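Local structure of acyl-CoA Binding Protein (3FP5) at residues M3-A6 / K7-A11; K36-K39 / Q40-G44; G70-K73 / E74-Y77; A76-K79 / Y80-L84. The protein probably binds long-chain acyl-CoA esters, as other acyl-CoA-binding proteins do, and so would serve fatty acid metabolism in the fungus Moniliophthora perniciosa. All blocks are in the same frame, centred on the assembly; numbering follows the deposited sequence.

Contact 1 of 4, residues M3-A6 / K7-A11; sequences MSKA and KFDKA
Ser4 and Phe8 begin the i-to-i+4 bonding of helix 5-17: Phe8 N reaches Ser4 O at 3.2 Å, and the pairs Asp9 N to Lys5 O and Lys10 N to Ala6 O continue the pattern. Ser4 does a second job with its side chain. Its OG is turned between the backbone N and the carbonyl carbon (chi1 70°), and from there it accepts the N-H of Lys7 at an OG-N distance of 3.0 Å. This is an N-cap: the serine sits just before the first turn and its OG takes one of the first-turn amides. The methylene chain of Lys7 also passes OG, with CG 3.5 Å from it. Met3 crosses the same chain at about a right angle, its sulfur SD lying 3.7 Å from Lys7 CB. The ammonium end of Lys7 leaves in another direction, toward carbonyls of Ile103, Glu104 and Ala106 at the C-terminus. Farther along, Lys5 runs out straight and bends only at its last torsion (chi4 -71°), which brings NZ to Asp9. There it makes a salt bridge, NZ to OD2 2.8 Å, meeting the syn lone pair of the carboxylate.

Contact 2 of 4, residues K36-K39 / Q40-G44; sequences KYFK and QATVG
Lys36 and Gln40 open the C-terminal part of helix 28-42, one of the helices of the acyl-CoA-binding fold, near whose end i+3, i+4 and i+5 donors meet on one carbonyl. The carbonyl O of Lys36 takes Gln40 N at 3.0 Å, a regular helical bond. Gln40 sends its own amide away from the helix, and its NE2 is held by Thr71 O and by Asp45 OD1. Next, Tyr37 O accepts Ala41 N at 2.8 Å, while Ala41 CB comes within 3.1 Å of that same oxygen. The Tyr37 ring lies against Ala76 and Lys79 of helix 73-91, and one face is covered near its rim by CG of Lys36. Phe38 O is claimed mainly by a side chain: Thr42 OG1 donates to it at 2.7 Å, and the N-H groups of Ala41 and Thr42 add weak bonds. With chi1 at 54°, OG1 folds back over the helix, and this also lays it above one face of the Phe38 ring, 4.1 Å from CE2. Lys39 and Val43 run side by side in the same direction, the end of the lysine beside CG2 of the valine; Trp65 touches both side chains. Three amides converge on the carbonyl of Lys39. Thr42 N comes from well above the carbonyl plane, 66° out of it, whereas Val43 N lies in that plane. The third, the i+5 donor, is the N-H of Gly44, a residue with positive phi (96°), whose N is 3.0 Å from Lys39 O.

Contact 3 of 4, residues G70-K73 / E74-Y77; sequences GTSK and EVAY. With ZN (zinc ion), chain B.
Hydrogen bonds between Ser72 and the two residues Val75 and Ala76 start helix 73-91. Ser72 is the N-cap: its OG accepts Val75 N at 3.1 Å in a nearly straight bond, and its carbonyl O takes Ala76 N. One residue on, Lys73 O receives Tyr77 N at 2.8 Å, almost along the C=O axis.

Apolar packing joins Thr71 to Val75. The threonine places its methyl CG2 opposite the backbone N, and the two side chains cross at about a right angle, Thr71 CG2 lying 3.7 Å from Val75 CG1. Thr71 OG1 bonds Val68 O.

Two oxygens are approached by carbon or by a ring. The other branch of the valine, CG2, lies 3.3 Å from Ser72 OG. The Tyr77 ring presents one face to Lys73 O, which stands 3.3 Å above the ring plane and toward its rim.

Glu74 supplies this segment's zinc ligand, its extended chain carrying the carboxylate out from the first turn. OE2 holds the zinc at 2.1 Å, while OE1 is much farther from it, at 2.8 Å. Two waters and His2 also bind the zinc. OE2 also receives the backbone N-H of Met3, so one carboxylate oxygen serves both the metal and the N-terminal chain. The zinc would thus help to tie the N-terminal segment to the start of this helix.

Contact 4 of 4, residues A76-K79 / Y80-L84; sequences AYQK and YVEKL
Gln78 and Glu82 lie side by side on a partly exposed side of helix 73-91, pointing the same way one turn apart. Gln78 NE2 donates to Glu82 OE2 at 3.1 Å, but the bond is bent and comes from above the carboxylate, 43° out of its plane. The two flat groups are turned 63° against each other, so the tie is a slanting one. Beyond it solvent takes part: Lys79 NZ stays 4.4 Å from Glu82 OE1, too far for a salt bridge. A water mediates, bonded to OE1 at 2.6 Å and weakly to the ammonium group.

Closer in, the packing is dense. The backbone keeps regular alpha-helical bonds, among them Val81 N to Tyr77 O at 3.0 Å. Side-chain carbons crowd the same carbonyls: Val81 CG2 lies 3.3 Å from Tyr77 O, and Tyr80 CB is equally near Ala76 O. With CG opposite its backbone N (chi1 -171°), the Tyr80 side chain leads away from residues 76-79 into the buried interior, its hydroxyl bonded to a buffer molecule, MES, that may mark a pocket. Among the neighbouring helices, Ala76 faces Ala41 of helix 28-42, Tyr80 meets Ala11 and Val15 of helix 5-17, and Val81 and Leu84 touch Ile103 of helix 94-105.

Contacts 1 and 3 are both N-caps made by serines, and contact 2 lies near the other end of a helix; contact 4 continues the helix that contact 3 begins and shares Ala76 and Tyr77 with it. Phe8 of contact 1 joins them: its CG is 3.4 Å from Tyr77 CD1, and its CZ is 3.5 Å from Ala41 CB of contact 2. Contacts 2 and 4 meet through Tyr37 CE2 and Lys79 CB, 3.7 Å apart. The zinc is bound by Glu74 of contact 3, whose OE2 is also 3.0 Å from Met3 N of contact 1; the nearest Met3 side-chain atom is about 7 Å from the metal. The MES lies near Phe38 and Tyr80.

Contact 1 of 4, residues M3-A6 / K7-A11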
loop_
_atom_site.group_PDB
_atom_site.type_symbol
_atom_site.label_atom_id
_atom_site.label_comp_id
_atom_site.label_asym_id
_atom_site.label_seq_id
_atom_site.Cartn_x
_atom_site.Cartn_y
_atom_site.Cartn_z
ATOM N N MET A 3 -2.790 -8.111 11.960
ATOM C CA MET A 3 -2.817 -6.683 11.659
ATOM C C MET A 3 -4.267 -6.233 11.647
ATOM O O MET A 3 -5.104 -6.854 10.998
ATOM C CB MET A 3 -2.165 -6.390 10.307
ATOM C CG MET A 3 -2.081 -4.895 9.983
ATOM S SD MET A 3 -1.077 -3.995 11.178
ATOM C CE MET A 3 0.551 -4.660 10.859
ATOM N N SER A 4 -4.557 -5.149 12.359
ATOM C CA SER A 4 -5.914 -4.622 12.446
ATOM C C SER A 4 -6.296 -3.765 11.246
ATOM O O SER A 4 -5.444 -3.124 10.623
ATOM C CB SER A 4 -6.073 -3.781 13.713
ATOM O OG SER A 4 -5.326 -2.571 13.613
ATOM N N LYS A 5 -7.589 -3.732 10.941
ATOM C CA LYS A 5 -8.084 -2.838 9.904
ATOM C C LYS A 5 -7.731 -1.392 10.259
ATOM O O LYS A 5 -7.437 -0.599 9.378
ATOM C CB LYS A 5 -9.595 -2.965 9.732
ATOM C CG LYS A 5 -10.151 -2.146 8.570
ATOM C CD LYS A 5 -11.644 -2.368 8.419
ATOM C CE LYS A 5 -12.203 -1.612 7.227
ATOM N NZ LYS A 5 -12.246 -0.138 7.452
ATOM N N ALA A 6 -7.754 -1.063 11.549
ATOM C CA ALA A 6 -7.472 0.310 11.980
ATOM C C ALA A 6 -6.061 0.739 11.589
ATOM O O ALA A 6 -5.843 1.871 11.120
ATOM C CB ALA A 6 -7.671 0.447 13.486
ATOM N N LYS A 7 -5.089 -0.149 11.794
ATOM C CA LYS A 7 -3.720 0.196 11.422
ATOM C C LYS A 7 -3.573 0.295 9.896
ATOM O O LYS A 7 -2.876 1.177 9.376
ATOM C CB LYS A 7 -2.716 -0.788 12.017
ATOM C CG LYS A 7 -2.478 -0.563 13.515
ATOM C CD LYS A 7 -1.372 -1.460 14.022
ATOM C CE LYS A 7 -1.313 -1.457 15.544
ATOM N NZ LYS A 7 -1.036 -0.103 16.105
ATOM N N PHE A 8 -4.237 -0.602 9.172
ATOM C CA PHE A 8 -4.298 -0.487 7.716
ATOM C C PHE A 8 -4.889 0.859 7.296
ATOM O O PHE A 8 -4.326 1.552 6.451
ATOM C CB PHE A 8 -5.128 -1.637 7.132
ATOM C CG PHE A 8 -5.454 -1.475 5.672
ATOM C CD1 PHE A 8 -4.480 -1.692 4.705
ATOM C CD2 PHE A 8 -6.729 -1.082 5.267
ATOM C CE1 PHE A 8 -4.776 -1.546 3.340
ATOM C CE2 PHE A 8 -7.039 -0.919 3.902
ATOM C CZ PHE A 8 -6.065 -1.159 2.939
ATOM N N ASP A 9 -6.016 1.241 7.890
ATOM C CA ASP A 9 -6.677 2.482 7.485
ATOM C C ASP A 9 -5.775 3.699 7.775
ATOM O O ASP A 9 -5.695 4.632 6.973
ATOM C CB ASP A 9 -8.040 2.619 8.167
ATOM C CG ASP A 9 -9.073 1.611 7.640
ATOM O OD1 ASP A 9 -8.864 1.042 6.555
ATOM O OD2 ASP A 9 -10.101 1.414 8.305
ATOM N N LYS A 10 -5.068 3.673 8.896
ATOM C CA LYS A 10 -4.133 4.764 9.203
ATOM C C LYS A 10 -2.999 4.811 8.166
ATOM O O LYS A 10 -2.630 5.887 7.673
ATOM C CB LYS A 10 -3.580 4.613 10.626
ATOM C CG LYS A 10 -2.633 5.735 11.088
ATOM C CD LYS A 10 -3.232 7.146 10.918
ATOM C CE LYS A 10 -4.448 7.356 11.806
ATOM N NZ LYS A 10 -4.986 8.748 11.776
ATOM N N ALA A 11 -2.451 3.652 7.820
ATOM C CA ALA A 11 -1.413 3.571 6.800
ATOM C C ALA A 11 -1.890 4.156 5.461
ATOM O O ALA A 11 -1.149 4.888 4.800
ATOM C CB ALA A 11 -0.935 2.123 6.615
#

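Contact 2 of 4, residues K36-K39 / Q40-G44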
loop_
_atom_site.group_PDB
_atom_site.type_symbol
_atom_site.label_atom_id
_atom_site.label_comp_id
_atom_site.label_asym_id
_atom_site.label_seq_id
_atom_site.Cartn_x
_atom_site.Cartn_y
_atom_site.Cartn_z
ATOM N N LYS A 36 -1.696 -2.903 -5.017
ATOM C CA LYS A 36 -2.199 -4.264 -5.115
ATOM C C LYS A 36 -2.773 -4.708 -3.767
ATOM O O LYS A 36 -3.842 -5.322 -3.714
ATOM C CB LYS A 36 -1.131 -5.235 -5.654
ATOM C CG LYS A 36 -0.033 -5.634 -4.674
ATOM C CD LYS A 36 1.131 -6.292 -5.411
ATOM C CE LYS A 36 2.193 -6.790 -4.441
ATOM N NZ LYS A 36 3.446 -7.212 -5.131
ATOM N N TYR A 37 -2.100 -4.350 -2.676
ATOM C CA TYR A 37 -2.615 -4.738 -1.363
ATOM C C TYR A 37 -3.768 -3.852 -0.900
ATOM O O TYR A 37 -4.631 -4.302 -0.143
ATOM C CB TYR A 37 -1.498 -4.852 -0.316
ATOM C CG TYR A 37 -0.683 -6.106 -0.524
ATOM C CD1 TYR A 37 -1.285 -7.364 -0.454
ATOM C CD2 TYR A 37 0.677 -6.041 -0.825
ATOM C CE1 TYR A 37 -0.552 -8.515 -0.646
ATOM C CE2 TYR A 37 1.414 -7.197 -1.041
ATOM C CZ TYR A 37 0.787 -8.435 -0.949
ATOM O OH TYR A 37 1.499 -9.596 -1.154
ATOM N N PHE A 38 -3.795 -2.595 -1.352
ATOM C CA PHE A 38 -4.952 -1.763 -1.076
ATOM C C PHE A 38 -6.227 -2.380 -1.667
ATOM O O PHE A 38 -7.232 -2.507 -0.976
ATOM C CB PHE A 38 -4.773 -0.334 -1.583
ATOM C CG PHE A 38 -6.013 0.498 -1.431
ATOM C CD1 PHE A 38 -6.321 1.094 -0.213
ATOM C CD2 PHE A 38 -6.892 0.659 -2.496
ATOM C CE1 PHE A 38 -7.471 1.854 -0.067
ATOM C CE2 PHE A 38 -8.046 1.412 -2.355
ATOM C CZ PHE A 38 -8.343 2.010 -1.144
ATOM N N LYS A 39 -6.178 -2.757 -2.943
ATOM C CA LYS A 39 -7.327 -3.394 -3.571
ATOM C C LYS A 39 -7.655 -4.717 -2.885
ATOM O O LYS A 39 -8.809 -4.987 -2.564
ATOM C CB LYS A 39 -7.075 -3.600 -5.064
ATOM C CG LYS A 39 -6.788 -2.310 -5.787
ATOM C CD LYS A 39 -7.984 -1.369 -5.704
ATOM C CE LYS A 39 -9.163 -1.913 -6.487
ATOM N NZ LYS A 39 -10.205 -0.854 -6.686
ATOM N N GLN A 40 -6.631 -5.525 -2.634
ATOM C CA GLN A 40 -6.842 -6.848 -2.041
ATOM C C GLN A 40 -7.438 -6.747 -0.629
ATOM O O GLN A 40 -8.201 -7.620 -0.191
ATOM C CB GLN A 40 -5.529 -7.631 -2.027
ATOM C CG GLN A 40 -5.692 -9.128 -1.748
ATOM C CD GLN A 40 -6.409 -9.885 -2.870
ATOM O OE1 GLN A 40 -6.458 -9.411 -4.010
ATOM N NE2 GLN A 40 -6.966 -11.047 -2.553
ATOM N N ALA A 41 -7.088 -5.676 0.083
ATOM C CA ALA A 41 -7.556 -5.483 1.461
ATOM C C ALA A 41 -8.987 -4.964 1.537
ATOM O O ALA A 41 -9.665 -5.138 2.548
ATOM C CB ALA A 41 -6.623 -4.523 2.220
ATOM N N THR A 42 -9.430 -4.300 0.477
ATOM C CA THR A 42 -10.713 -3.623 0.507
ATOM C C THR A 42 -11.732 -4.332 -0.380
ATOM O O THR A 42 -12.784 -4.755 0.095
ATOM C CB THR A 42 -10.563 -2.135 0.109
ATOM O OG1 THR A 42 -9.904 -2.036 -1.162
ATOM C CG2 THR A 42 -9.743 -1.389 1.171
ATOM N N VAL A 43 -11.401 -4.481 -1.659
ATOM C CA VAL A 43 -12.277 -5.166 -2.613
ATOM C C VAL A 43 -12.136 -6.692 -2.534
ATOM O O VAL A 43 -13.109 -7.432 -2.691
ATOM C CB VAL A 43 -11.998 -4.700 -4.056
ATOM C CG1 VAL A 43 -12.872 -5.461 -5.050
ATOM C CG2 VAL A 43 -12.226 -3.181 -4.180
ATOM N N GLY A 44 -10.915 -7.151 -2.298
ATOM C CA GLY A 44 -10.617 -8.566 -2.312
ATOM C C GLY A 44 -10.070 -8.963 -3.667
ATOM O O GLY A 44 -9.440 -8.150 -4.346
#

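Contact 3 of 4, residues G70-K73 / E74-Y77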
loop_
_atom_site.group_PDB
_atom_site.type_symbol
_atom_site.label_atom_id
_atom_site.label_comp_id
_atom_site.label_asym_id
_atom_site.label_seq_id
_atom_site.Cartn_x
_atom_site.Cartn_y
_atom_site.Cartn_z
ATOM N N GLY A 70 -6.108 -14.459 -4.047
ATOM C CA GLY A 70 -6.061 -15.536 -3.076
ATOM C C GLY A 70 -5.556 -15.091 -1.713
ATOM O O GLY A 70 -5.641 -15.840 -0.736
ATOM N N THR A 71 -5.027 -13.873 -1.638
ATOM C CA THR A 71 -4.518 -13.350 -0.369
ATOM C C THR A 71 -5.660 -12.850 0.505
ATOM O O THR A 71 -6.581 -12.188 0.027
ATOM C CB THR A 71 -3.529 -12.190 -0.621
ATOM O OG1 THR A 71 -2.376 -12.690 -1.299
ATOM C CG2 THR A 71 -3.088 -11.543 0.696
ATOM N N SER A 72 -5.611 -13.174 1.793
ATOM C CA SER A 72 -6.662 -12.764 2.719
ATOM C C SER A 72 -6.589 -11.263 2.965
ATOM O O SER A 72 -5.533 -10.661 2.796
ATOM C CB SER A 72 -6.505 -13.490 4.050
ATOM O OG SER A 72 -5.321 -13.083 4.724
ATOM N N LYS A 73 -7.697 -10.664 3.386
ATOM C CA LYS A 73 -7.652 -9.244 3.726
ATOM C C LYS A 73 -6.643 -9.001 4.832
ATOM O O LYS A 73 -5.922 -8.000 4.801
ATOM C CB LYS A 73 -9.025 -8.696 4.124
ATOM C CG LYS A 73 -9.985 -8.598 2.940
ATOM C CD LYS A 73 -11.244 -7.823 3.307
ATOM C CE LYS A 73 -12.208 -7.783 2.131
ATOM N NZ LYS A 73 -13.538 -7.257 2.537
ATOM N N GLU A 74 -6.561 -9.903 5.805
ATOM C CA GLU A 74 -5.635 -9.640 6.898
ATOM C C GLU A 74 -4.173 -9.643 6.461
ATOM O O GLU A 74 -3.384 -8.815 6.915
ATOM C CB GLU A 74 -5.831 -10.574 8.071
ATOM C CG GLU A 74 -5.010 -10.065 9.244
ATOM C CD GLU A 74 -5.330 -10.747 10.528
ATOM O OE1 GLU A 74 -6.139 -11.702 10.534
ATOM O OE2 GLU A 74 -4.787 -10.282 11.544
ATOM N N VAL A 75 -3.801 -10.556 5.574
ATOM C CA VAL A 75 -2.442 -10.518 5.050
ATOM C C VAL A 75 -2.216 -9.229 4.249
ATOM O O VAL A 75 -1.159 -8.598 4.338
ATOM C CB VAL A 75 -2.113 -11.780 4.239
ATOM C CG1 VAL A 75 -0.775 -11.613 3.525
ATOM C CG2 VAL A 75 -2.083 -12.996 5.187
ATOM N N ALA A 76 -3.229 -8.825 3.489
ATOM C CA ALA A 76 -3.171 -7.577 2.732
ATOM C C ALA A 76 -2.941 -6.390 3.671
ATOM O O ALA A 76 -2.086 -5.548 3.395
ATOM C CB ALA A 76 -4.446 -7.374 1.914
ATOM N N TYR A 77 -3.702 -6.336 4.770
ATOM C CA TYR A 77 -3.487 -5.313 5.805
ATOM C C TYR A 77 -2.039 -5.308 6.263
ATOM O O TYR A 77 -1.404 -4.255 6.340
ATOM C CB TYR A 77 -4.325 -5.590 7.055
ATOM C CG TYR A 77 -5.820 -5.439 6.919
ATOM C CD1 TYR A 77 -6.387 -4.716 5.875
ATOM C CD2 TYR A 77 -6.670 -6.010 7.866
ATOM C CE1 TYR A 77 -7.771 -4.579 5.768
ATOM C CE2 TYR A 77 -8.043 -5.879 7.767
ATOM C CZ TYR A 77 -8.590 -5.168 6.717
ATOM O OH TYR A 77 -9.960 -5.034 6.629
HETATM ZN ZN ZN B . -5.556 -11.234 13.214
HETATM O O HOH W 1 -6.692 -9.741 12.228
HETATM O O HOH W 2 -4.074 -12.823 13.503
#

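Contact 4 of 4, residues A76-K79 / Y80-L84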
loop_
_atom_site.group_PDB
_atom_site.type_symbol
_atom_site.label_atom_id
_atom_site.label_comp_id
_atom_site.label_asym_id
_atom_site.label_seq_id
_atom_site.Cartn_x
_atom_site.Cartn_y
_atom_site.Cartn_z
ATOM N N ALA A 76 -3.229 -8.825 3.489
ATOM C CA ALA A 76 -3.171 -7.577 2.732
ATOM C C ALA A 76 -2.941 -6.390 3.671
ATOM O O ALA A 76 -2.086 -5.548 3.395
ATOM C CB ALA A 76 -4.446 -7.374 1.914
ATOM N N TYR A 77 -3.702 -6.336 4.770
ATOM C CA TYR A 77 -3.487 -5.313 5.805
ATOM C C TYR A 77 -2.039 -5.308 6.263
ATOM O O TYR A 77 -1.404 -4.255 6.340
ATOM C CB TYR A 77 -4.325 -5.590 7.055
ATOM C CG TYR A 77 -5.820 -5.439 6.919
ATOM C CD1 TYR A 77 -6.387 -4.716 5.875
ATOM C CD2 TYR A 77 -6.670 -6.010 7.866
ATOM C CE1 TYR A 77 -7.771 -4.579 5.768
ATOM C CE2 TYR A 77 -8.043 -5.879 7.767
ATOM C CZ TYR A 77 -8.590 -5.168 6.717
ATOM O OH TYR A 77 -9.960 -5.034 6.629
ATOM N N GLN A 78 -1.535 -6.495 6.582
ATOM C CA GLN A 78 -0.199 -6.638 7.142
ATOM C C GLN A 78 0.884 -6.192 6.158
ATOM O O GLN A 78 1.775 -5.414 6.504
ATOM C CB GLN A 78 0.036 -8.084 7.565
ATOM C CG GLN A 78 1.412 -8.298 8.149
ATOM C CD GLN A 78 1.736 -9.761 8.337
ATOM O OE1 GLN A 78 1.069 -10.635 7.779
ATOM N NE2 GLN A 78 2.766 -10.037 9.129
ATOM N N LYS A 79 0.796 -6.685 4.925
ATOM C CA LYS A 79 1.769 -6.356 3.896
ATOM C C LYS A 79 1.794 -4.857 3.587
ATOM O O LYS A 79 2.859 -4.275 3.385
ATOM C CB LYS A 79 1.473 -7.157 2.624
ATOM C CG LYS A 79 1.723 -8.652 2.785
ATOM C CD LYS A 79 3.136 -8.892 3.283
ATOM C CE LYS A 79 3.468 -10.378 3.340
ATOM N NZ LYS A 79 4.812 -10.612 3.942
ATOM N N TYR A 80 0.616 -4.244 3.544
ATOM C CA TYR A 80 0.498 -2.819 3.244
ATOM C C TYR A 80 1.152 -1.998 4.363
ATOM O O TYR A 80 2.018 -1.138 4.115
ATOM C CB TYR A 80 -0.983 -2.442 3.076
ATOM C CG TYR A 80 -1.214 -1.044 2.544
ATOM C CD1 TYR A 80 -1.598 -0.822 1.219
ATOM C CD2 TYR A 80 -1.049 0.063 3.370
ATOM C CE1 TYR A 80 -1.806 0.483 0.741
ATOM C CE2 TYR A 80 -1.256 1.354 2.902
ATOM C CZ TYR A 80 -1.629 1.561 1.594
ATOM O OH TYR A 80 -1.822 2.861 1.161
ATOM N N VAL A 81 0.745 -2.271 5.601
ATOM C CA VAL A 81 1.304 -1.549 6.750
ATOM C C VAL A 81 2.819 -1.738 6.834
ATOM O O VAL A 81 3.583 -0.776 6.985
ATOM C CB VAL A 81 0.635 -1.982 8.075
ATOM C CG1 VAL A 81 1.412 -1.419 9.287
ATOM C CG2 VAL A 81 -0.830 -1.543 8.091
ATOM N N GLU A 82 3.262 -2.983 6.720
ATOM C CA GLU A 82 4.685 -3.271 6.797
ATOM C C GLU A 82 5.516 -2.580 5.709
ATOM O O GLU A 82 6.634 -2.126 5.980
ATOM C CB GLU A 82 4.915 -4.781 6.797
ATOM C CG GLU A 82 4.562 -5.404 8.132
ATOM C CD GLU A 82 4.755 -6.902 8.132
ATOM O OE1 GLU A 82 5.030 -7.469 7.051
ATOM O OE2 GLU A 82 4.631 -7.503 9.218
ATOM N N LYS A 83 4.979 -2.483 4.491
ATOM C CA LYS A 83 5.685 -1.775 3.430
ATOM C C LYS A 83 5.852 -0.294 3.780
ATOM O O LYS A 83 6.913 0.294 3.556
ATOM C CB LYS A 83 4.959 -1.905 2.090
ATOM C CG LYS A 83 5.635 -1.142 0.947
ATOM C CD LYS A 83 7.075 -1.592 0.775
ATOM C CE LYS A 83 7.132 -3.019 0.237
ATOM N NZ LYS A 83 8.529 -3.455 -0.004
ATOM N N LEU A 84 4.803 0.311 4.324
ATOM C CA LEU A 84 4.897 1.711 4.726
ATOM C C LEU A 84 5.922 1.865 5.854
ATOM O O LEU A 84 6.750 2.790 5.842
ATOM C CB LEU A 84 3.528 2.240 5.167
ATOM C CG LEU A 84 3.547 3.679 5.688
ATOM C CD1 LEU A 84 4.122 4.641 4.625
ATOM C CD2 LEU A 84 2.150 4.107 6.111
HETATM O O HOH W 3 6.243 -7.615 4.759
#